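Local coordinates for protein neuroglobin (PDB 4B4Y) that binds haem and, as a member of the neuroglobin branch of the globins, probably binds oxygen or other small gaseous ligands in nerve cells, at residues A6-S10 with K143-I147; D34-F39 with C119-Q123. All coordinates share one frame; numbering follows the deposited sequence.

How the contacts relate
Contact 1 lays the N-terminal arm on helix 135-153, whereas contact 2 is a helix-helix crossing between 28-42 and 111-127. Their centres are about 20 Å apart, on opposite sides of the centre of the chain, and contact 2 is nested within the stretch of chain closed by contact 1. Two features join them. Helices 111-127 and 135-153 are consecutive and pack together, with Tyr145 CE1 of contact 1 meeting Ile120 CD1 of contact 2 at 3.5 Å. Both also supply a ring to the haem pocket, Tyr145 from contact 1 and Phe39 from contact 2, so the porphyrin is a shared neighbour.

Contact 1 (A6-S10 with K143-I147); sequences AMQVS and KAYGI. With HEM (protoporphyrin IX containing Fe), chain B.
The backbone of residues 6-10 runs against the direction of helix 143-147, as the nearest CA pairs indicate: Met7 CA lies 6.4 Å from Ile147 CA, and Val9 CA lies 7.3 Å from Lys143 CA. At the outer end of the contact, Lys143 gives the arm its polar grip. Its CG is anti to the backbone N (chi1 -165°) and the chain beyond is extended, which carries the ammonium group up to the arm's backbone. There NZ donates to two carbonyl oxygens, Ala6 O at 3.0 Å and Gln8 O at 3.1 Å. It approaches the first almost in line with the carbonyl bond (165° at the oxygen) and meets the second from 24° off the carbonyl plane. Ala6 is poorly ordered, so the first bond is the less certain of the two.

Ile147 fills the apolar part. The SD of Met7 touches Ile147 CG1 at 3.8 Å, and the bends in the Met7 chain lay CG, SD and CE against that one methylene. The other end of the isoleucine, CD1, sits 3.8 Å from Val9 CG1 and 3.7 Å from Met7 O, so it is packed against both side chain and backbone of the arm. Val89 also touches Ile147, while Leu86 adjoins Val9, whose backbone N bonds to Asn87 OD1. Ser10 then acts as N-cap of helix 11-24, its OG bonding to Gln13 N.

Tyr145 points elsewhere, its OH 3.8 Å from the vinyl carbon CAB of the haem and hydrogen-bonded to Phe113 O. The arrangement is that of a globin's N-terminal arm laid across its last helix, which lines the haem pocket with another of its sides.

Contact 2 (D34-F39 with C119-Q123); sequences DVLQQF and CILTQ. With HEM (protoporphyrin IX containing Fe), chain B.
The Phe39 ring has Cys119 SG and the haem vinyl carbon CAC at its edge, on opposite sides: the sulfur lies off the CD1 edge, near the ring plane, and CAC off the CZ-CE2 edge, in the plane. That sulfur comes closest to the backbone, 3.6 Å from Phe39 CA. This is the crossing of helices B and G of the globin fold. The axes of segments 34-39 and 119-123 approach to 9.0 Å, and their directions differ by 128°.

The second pair of flat groups is the amides of Gln38 and Gln123, turned 81° against each other. Gln38 reaches across with CG anti to its own N (chi1 -176°) and an extended chain, bringing OE1 to 3.0 Å from Gln123 OE1. Two acceptors cannot bond, so this approach is no attraction. Partners outside the two segments probably account for it: Gln38 NE2 bonds to Glu42 OE2, which would leave OE1 turned inward, and Lys126 NZ makes a weak bond to Gln123 OE1, its charge probably easing the repulsion.

Val35 fills the apolar middle by splitting its methyls. CG1 meets Ile120 CG1 at 3.7 Å, while CG2 lies 3.6 Å from Gln123 CG, the two side chains running past each other in opposite senses. Ile120 also packs against Tyr145 of helix 135-153, linking the crossing to the next helix.

Waters bridge the polar groups at both ends of the crossing. One molecule joins Gln38 NE2, as donor, to Thr122 OG1, which also bonds to Gly118 O. At the other end Asp34 forms salt bridges to Arg63 through OD1 and to Arg127 through OD2. A second water donates to that same OD2 at 3.0 Å and accepts from Gln123 NE2 at 2.7 Å.

Contact 1 (A6-S10 with K143-I147)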
loop_
_atom_site.group_PDB
_atom_site.type_symbol
_atom_site.label_atom_id
_atom_site.label_comp_id
_atom_site.label_asym_id
_atom_site.label_seq_id
_atom_site.Cartn_x
_atom_site.Cartn_y
_atom_site.Cartn_z
ATOM N N ALA A 6 -30.667 -12.224 -1.288
ATOM C CA ALA A 6 -30.229 -13.612 -1.680
ATOM C C ALA A 6 -28.700 -13.753 -1.781
ATOM O O ALA A 6 -28.220 -14.797 -2.234
ATOM C CB ALA A 6 -30.932 -14.094 -3.011
ATOM N N MET A 7 -27.976 -12.674 -1.411
ATOM C CA MET A 7 -26.571 -12.635 -0.897
ATOM C C MET A 7 -26.372 -13.482 0.403
ATOM O O MET A 7 -25.636 -13.073 1.348
ATOM C CB MET A 7 -26.306 -11.158 -0.513
ATOM C CG MET A 7 -25.046 -10.815 0.351
ATOM S SD MET A 7 -23.658 -9.908 -0.505
ATOM C CE MET A 7 -23.791 -10.534 -2.228
ATOM N N GLN A 8 -27.064 -14.618 0.477
ATOM C CA GLN A 8 -27.094 -15.435 1.679
ATOM C C GLN A 8 -26.798 -16.842 1.245
ATOM O O GLN A 8 -27.286 -17.285 0.212
ATOM C CB GLN A 8 -28.499 -15.420 2.316
ATOM C CG GLN A 8 -28.895 -14.081 2.998
ATOM C CD GLN A 8 -28.517 -14.035 4.502
ATOM O OE1 GLN A 8 -29.023 -14.844 5.304
ATOM N NE2 GLN A 8 -27.629 -13.085 4.883
ATOM N N VAL A 9 -26.032 -17.571 2.026
ATOM C CA VAL A 9 -25.816 -18.952 1.667
ATOM C C VAL A 9 -26.717 -19.848 2.509
ATOM O O VAL A 9 -27.001 -19.535 3.646
ATOM C CB VAL A 9 -24.342 -19.390 1.859
ATOM C CG1 VAL A 9 -23.434 -18.516 1.022
ATOM C CG2 VAL A 9 -23.931 -19.427 3.371
ATOM N N SER A 10 -27.101 -20.987 1.968
ATOM C CA SER A 10 -27.811 -21.964 2.742
ATOM C C SER A 10 -26.897 -22.477 3.886
ATOM O O SER A 10 -25.644 -22.342 3.829
ATOM C CB SER A 10 -28.264 -23.119 1.837
ATOM O OG SER A 10 -27.188 -24.060 1.679
ATOM N N LYS A 143 -20.355 -18.839 -4.627
ATOM C CA LYS A 143 -21.270 -17.908 -3.950
ATOM C C LYS A 143 -20.541 -17.163 -2.790
ATOM O O LYS A 143 -20.639 -15.923 -2.630
ATOM C CB LYS A 143 -22.506 -18.667 -3.432
ATOM C CG LYS A 143 -23.654 -17.658 -3.052
ATOM C CD LYS A 143 -25.061 -18.282 -3.069
ATOM C CE LYS A 143 -26.101 -17.151 -2.818
ATOM N NZ LYS A 143 -27.530 -17.617 -2.815
ATOM N N ALA A 144 -19.813 -17.900 -1.994
ATOM C CA ALA A 144 -18.981 -17.284 -0.948
ATOM C C ALA A 144 -18.082 -16.180 -1.529
ATOM O O ALA A 144 -17.947 -15.105 -0.949
ATOM C CB ALA A 144 -18.054 -18.394 -0.264
ATOM N N TYR A 145 -17.427 -16.459 -2.667
ATOM C CA TYR A 145 -16.494 -15.478 -3.245
ATOM C C TYR A 145 -17.242 -14.216 -3.647
ATOM O O TYR A 145 -16.772 -13.091 -3.471
ATOM C CB TYR A 145 -15.708 -16.059 -4.463
ATOM C CG TYR A 145 -14.744 -15.037 -4.968
ATOM C CD1 TYR A 145 -13.642 -14.680 -4.219
ATOM C CD2 TYR A 145 -14.987 -14.373 -6.185
ATOM C CE1 TYR A 145 -12.745 -13.698 -4.673
ATOM C CE2 TYR A 145 -14.110 -13.471 -6.669
ATOM C CZ TYR A 145 -12.988 -13.118 -5.920
ATOM O OH TYR A 145 -12.166 -12.157 -6.448
ATOM N N GLY A 146 -18.437 -14.407 -4.183
ATOM C CA GLY A 146 -19.318 -13.265 -4.531
ATOM C C GLY A 146 -19.624 -12.341 -3.337
ATOM O O GLY A 146 -19.614 -11.113 -3.476
ATOM N N ILE A 147 -19.882 -12.920 -2.164
ATOM C CA ILE A 147 -20.212 -12.119 -0.963
ATOM C C ILE A 147 -18.939 -11.422 -0.522
ATOM O O ILE A 147 -18.989 -10.277 -0.190
ATOM C CB ILE A 147 -20.731 -13.042 0.209
ATOM C CG1 ILE A 147 -22.234 -13.384 0.039
ATOM C CG2 ILE A 147 -20.469 -12.429 1.594
ATOM C CD1 ILE A 147 -22.550 -14.870 0.494
HETATM C CHA HEM B . -5.647 -4.084 -0.882
HETATM C CHB HEM B . -8.417 -7.886 0.116
HETATM C CHC HEM B . -9.484 -8.232 -4.648
HETATM C CHD HEM B . -5.896 -5.204 -5.650
HETATM C C1A HEM B . -6.312 -5.067 -0.189
HETATM C C2A HEM B . -6.423 -5.180 1.228
HETATM C C3A HEM B . -7.169 -6.222 1.502
HETATM C C4A HEM B . -7.613 -6.767 0.277
HETATM C CMA HEM B . -7.604 -6.765 2.908
HETATM C CAA HEM B . -5.739 -4.192 2.232
HETATM C CBA HEM B . -4.437 -4.818 2.683
HETATM C CGA HEM B . -3.564 -3.838 3.440
HETATM O O1A HEM B . -4.005 -3.071 4.287
HETATM O O2A HEM B . -2.344 -3.810 3.175
HETATM C C1B HEM B . -9.007 -8.314 -1.093
HETATM C C2B HEM B . -10.043 -9.323 -1.250
HETATM C C3B HEM B . -10.362 -9.399 -2.531
HETATM C C4B HEM B . -9.502 -8.479 -3.255
HETATM C CMB HEM B . -10.657 -10.092 -0.049
HETATM C CAB HEM B . -11.377 -10.360 -3.184
HETATM C CBB HEM B . -12.686 -10.184 -2.974
HETATM C C1C HEM B . -8.535 -7.505 -5.333
HETATM C C2C HEM B . -8.217 -7.589 -6.772
HETATM C C3C HEM B . -7.174 -6.822 -7.020
HETATM C C4C HEM B . -6.831 -6.195 -5.777
HETATM C CMC HEM B . -8.923 -8.503 -7.805
HETATM C CAC HEM B . -6.502 -6.573 -8.426
HETATM C CBC HEM B . -5.183 -6.356 -8.451
HETATM C C1D HEM B . -5.627 -4.465 -4.513
HETATM C C2D HEM B . -4.873 -3.203 -4.426
HETATM C C3D HEM B . -4.847 -2.945 -2.971
HETATM C C4D HEM B . -5.504 -4.023 -2.267
HETATM C CMD HEM B . -4.177 -2.366 -5.503
HETATM C CAD HEM B . -4.093 -1.840 -2.234
HETATM C CBD HEM B . -3.353 -3.211 -2.447
HETATM C CGD HEM B . -2.117 -2.946 -1.823
HETATM O O1D HEM B . -1.227 -3.786 -2.068
HETATM O O2D HEM B . -2.165 -1.845 -1.175
HETATM N NA HEM B . -7.061 -6.039 -0.726
HETATM N NB HEM B . -8.733 -7.838 -2.317
HETATM N NC HEM B . -7.657 -6.666 -4.769
HETATM N ND HEM B . -6.025 -4.826 -3.230
HETATM FE FE HEM B . -7.360 -6.284 -2.742
#

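Contact 2 (D34-F39 with C119-Q123)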
loop_
_atom_site.group_PDB
_atom_site.type_symbol
_atom_site.label_atom_id
_atom_site.label_comp_id
_atom_site.label_asym_id
_atom_site.label_seq_id
_atom_site.Cartn_x
_atom_site.Cartn_y
_atom_site.Cartn_z
ATOM N N ASP A 34 -0.086 -19.272 -2.517
ATOM C CA ASP A 34 -0.296 -20.003 -3.778
ATOM C C ASP A 34 -1.300 -19.239 -4.643
ATOM O O ASP A 34 -1.061 -19.071 -5.789
ATOM C CB ASP A 34 -0.862 -21.451 -3.522
ATOM C CG ASP A 34 0.205 -22.420 -3.032
ATOM O OD1 ASP A 34 1.421 -22.085 -3.096
ATOM O OD2 ASP A 34 -0.177 -23.501 -2.476
ATOM N N VAL A 35 -2.386 -18.760 -4.052
ATOM C CA VAL A 35 -3.386 -18.032 -4.766
ATOM C C VAL A 35 -2.839 -16.727 -5.365
ATOM O O VAL A 35 -3.099 -16.413 -6.543
ATOM C CB VAL A 35 -4.597 -17.670 -3.867
ATOM C CG1 VAL A 35 -5.548 -16.667 -4.579
ATOM C CG2 VAL A 35 -5.338 -18.952 -3.426
ATOM N N LEU A 36 -2.157 -15.930 -4.532
ATOM C CA LEU A 36 -1.693 -14.620 -4.978
ATOM C C LEU A 36 -0.573 -14.815 -6.074
ATOM O O LEU A 36 -0.476 -14.023 -7.022
ATOM C CB LEU A 36 -1.107 -13.862 -3.725
ATOM C CG LEU A 36 -0.602 -12.406 -3.937
ATOM C CD1 LEU A 36 -1.707 -11.577 -4.493
ATOM C CD2 LEU A 36 -0.041 -11.765 -2.547
ATOM N N GLN A 37 0.275 -15.832 -5.895
ATOM C CA GLN A 37 1.324 -16.106 -6.840
ATOM C C GLN A 37 0.709 -16.520 -8.223
ATOM O O GLN A 37 1.108 -15.997 -9.279
ATOM C CB GLN A 37 2.233 -17.246 -6.336
ATOM C CG GLN A 37 3.342 -17.505 -7.371
ATOM C CD GLN A 37 4.186 -18.766 -7.061
ATOM O OE1 GLN A 37 4.438 -19.103 -5.867
ATOM N NE2 GLN A 37 4.653 -19.463 -8.148
ATOM N N GLN A 38 -0.299 -17.380 -8.214
ATOM C CA GLN A 38 -0.903 -17.797 -9.498
ATOM C C GLN A 38 -1.599 -16.566 -10.087
ATOM O O GLN A 38 -1.564 -16.361 -11.313
ATOM C CB GLN A 38 -1.947 -18.887 -9.243
ATOM C CG GLN A 38 -2.578 -19.478 -10.580
ATOM C CD GLN A 38 -3.893 -20.300 -10.336
ATOM O OE1 GLN A 38 -4.293 -20.546 -9.156
ATOM N NE2 GLN A 38 -4.577 -20.710 -11.452
ATOM N N PHE A 39 -2.304 -15.784 -9.240
ATOM C CA PHE A 39 -3.028 -14.589 -9.731
ATOM C C PHE A 39 -2.063 -13.631 -10.476
ATOM O O PHE A 39 -2.407 -13.086 -11.546
ATOM C CB PHE A 39 -3.624 -13.852 -8.553
ATOM C CG PHE A 39 -4.428 -12.619 -8.900
ATOM C CD1 PHE A 39 -5.440 -12.651 -9.801
ATOM C CD2 PHE A 39 -4.174 -11.419 -8.241
ATOM C CE1 PHE A 39 -6.215 -11.477 -10.080
ATOM C CE2 PHE A 39 -4.923 -10.284 -8.468
ATOM C CZ PHE A 39 -5.924 -10.278 -9.384
ATOM N N CYS A 119 -8.632 -18.245 -9.340
ATOM C CA CYS A 119 -7.419 -18.748 -8.678
ATOM C C CYS A 119 -7.681 -19.356 -7.295
ATOM O O CYS A 119 -7.002 -20.337 -6.890
ATOM C CB CYS A 119 -6.337 -17.662 -8.535
ATOM S SG CYS A 119 -5.734 -16.931 -10.155
ATOM N N ILE A 120 -8.588 -18.717 -6.518
ATOM C CA ILE A 120 -8.953 -19.295 -5.182
ATOM C C ILE A 120 -9.522 -20.685 -5.447
ATOM O O ILE A 120 -9.061 -21.650 -4.881
ATOM C CB ILE A 120 -9.970 -18.362 -4.471
ATOM C CG1 ILE A 120 -9.194 -17.083 -4.007
ATOM C CG2 ILE A 120 -10.552 -19.100 -3.278
ATOM C CD1 ILE A 120 -10.118 -15.890 -3.740
ATOM N N LEU A 121 -10.549 -20.788 -6.314
ATOM C CA LEU A 121 -11.152 -22.115 -6.638
ATOM C C LEU A 121 -10.148 -23.168 -7.104
ATOM O O LEU A 121 -10.253 -24.323 -6.711
ATOM C CB LEU A 121 -12.393 -21.957 -7.589
ATOM C CG LEU A 121 -13.551 -21.773 -6.564
ATOM C CD1 LEU A 121 -13.811 -20.275 -6.008
ATOM C CD2 LEU A 121 -14.772 -22.441 -7.004
ATOM N N THR A 122 -9.132 -22.770 -7.890
ATOM C CA THR A 122 -8.110 -23.705 -8.326
ATOM C C THR A 122 -7.262 -24.227 -7.173
ATOM O O THR A 122 -6.885 -25.440 -7.156
ATOM C CB THR A 122 -7.090 -23.043 -9.401
ATOM O OG1 THR A 122 -7.759 -22.919 -10.653
ATOM C CG2 THR A 122 -5.832 -23.927 -9.581
ATOM N N GLN A 123 -6.796 -23.302 -6.301
ATOM C CA GLN A 123 -5.982 -23.743 -5.114
ATOM C C GLN A 123 -6.853 -24.485 -4.131
ATOM O O GLN A 123 -6.365 -25.412 -3.565
ATOM C CB GLN A 123 -5.258 -22.572 -4.423
ATOM C CG GLN A 123 -4.386 -21.806 -5.442
ATOM C CD GLN A 123 -3.328 -22.679 -6.088
ATOM O OE1 GLN A 123 -2.940 -22.428 -7.228
ATOM N NE2 GLN A 123 -2.821 -23.640 -5.367
HETATM C CHA HEM B . -5.647 -4.084 -0.882
HETATM C CHB HEM B . -8.417 -7.886 0.116
HETATM C CHC HEM B . -9.484 -8.232 -4.648
HETATM C CHD HEM B . -5.896 -5.204 -5.650
HETATM C C1A HEM B . -6.312 -5.067 -0.189
HETATM C C2A HEM B . -6.423 -5.180 1.228
HETATM C C3A HEM B . -7.169 -6.222 1.502
HETATM C C4A HEM B . -7.613 -6.767 0.277
HETATM C CMA HEM B . -7.604 -6.765 2.908
HETATM C CAA HEM B . -5.739 -4.192 2.232
HETATM C CBA HEM B . -4.437 -4.818 2.683
HETATM C CGA HEM B . -3.564 -3.838 3.440
HETATM O O1A HEM B . -4.005 -3.071 4.287
HETATM O O2A HEM B . -2.344 -3.810 3.175
HETATM C C1B HEM B . -9.007 -8.314 -1.093
HETATM C C2B HEM B . -10.043 -9.323 -1.250
HETATM C C3B HEM B . -10.362 -9.399 -2.531
HETATM C C4B HEM B . -9.502 -8.479 -3.255
HETATM C CMB HEM B . -10.657 -10.092 -0.049
HETATM C CAB HEM B . -11.377 -10.360 -3.184
HETATM C CBB HEM B . -12.686 -10.184 -2.974
HETATM C C1C HEM B . -8.535 -7.505 -5.333
HETATM C C2C HEM B . -8.217 -7.589 -6.772
HETATM C C3C HEM B . -7.174 -6.822 -7.020
HETATM C C4C HEM B . -6.831 -6.195 -5.777
HETATM C CMC HEM B . -8.923 -8.503 -7.805
HETATM C CAC HEM B . -6.502 -6.573 -8.426
HETATM C CBC HEM B . -5.183 -6.356 -8.451
HETATM C C1D HEM B . -5.627 -4.465 -4.513
HETATM C C2D HEM B . -4.873 -3.203 -4.426
HETATM C C3D HEM B . -4.847 -2.945 -2.971
HETATM C C4D HEM B . -5.504 -4.023 -2.267
HETATM C CMD HEM B . -4.177 -2.366 -5.503
HETATM C CAD HEM B . -4.093 -1.840 -2.234
HETATM C CBD HEM B . -3.353 -3.211 -2.447
HETATM C CGD HEM B . -2.117 -2.946 -1.823
HETATM O O1D HEM B . -1.227 -3.786 -2.068
HETATM O O2D HEM B . -2.165 -1.845 -1.175
HETATM N NA HEM B . -7.061 -6.039 -0.726
HETATM N NB HEM B . -8.733 -7.838 -2.317
HETATM N NC HEM B . -7.657 -6.666 -4.769
HETATM N ND HEM B . -6.025 -4.826 -3.230
HETATM FE FE HEM B . -7.360 -6.284 -2.742
HETATM O O HOH W 1 -2.939 -24.575 -2.791
HETATM O O HOH W 2 -7.204 -21.372 -12.672
#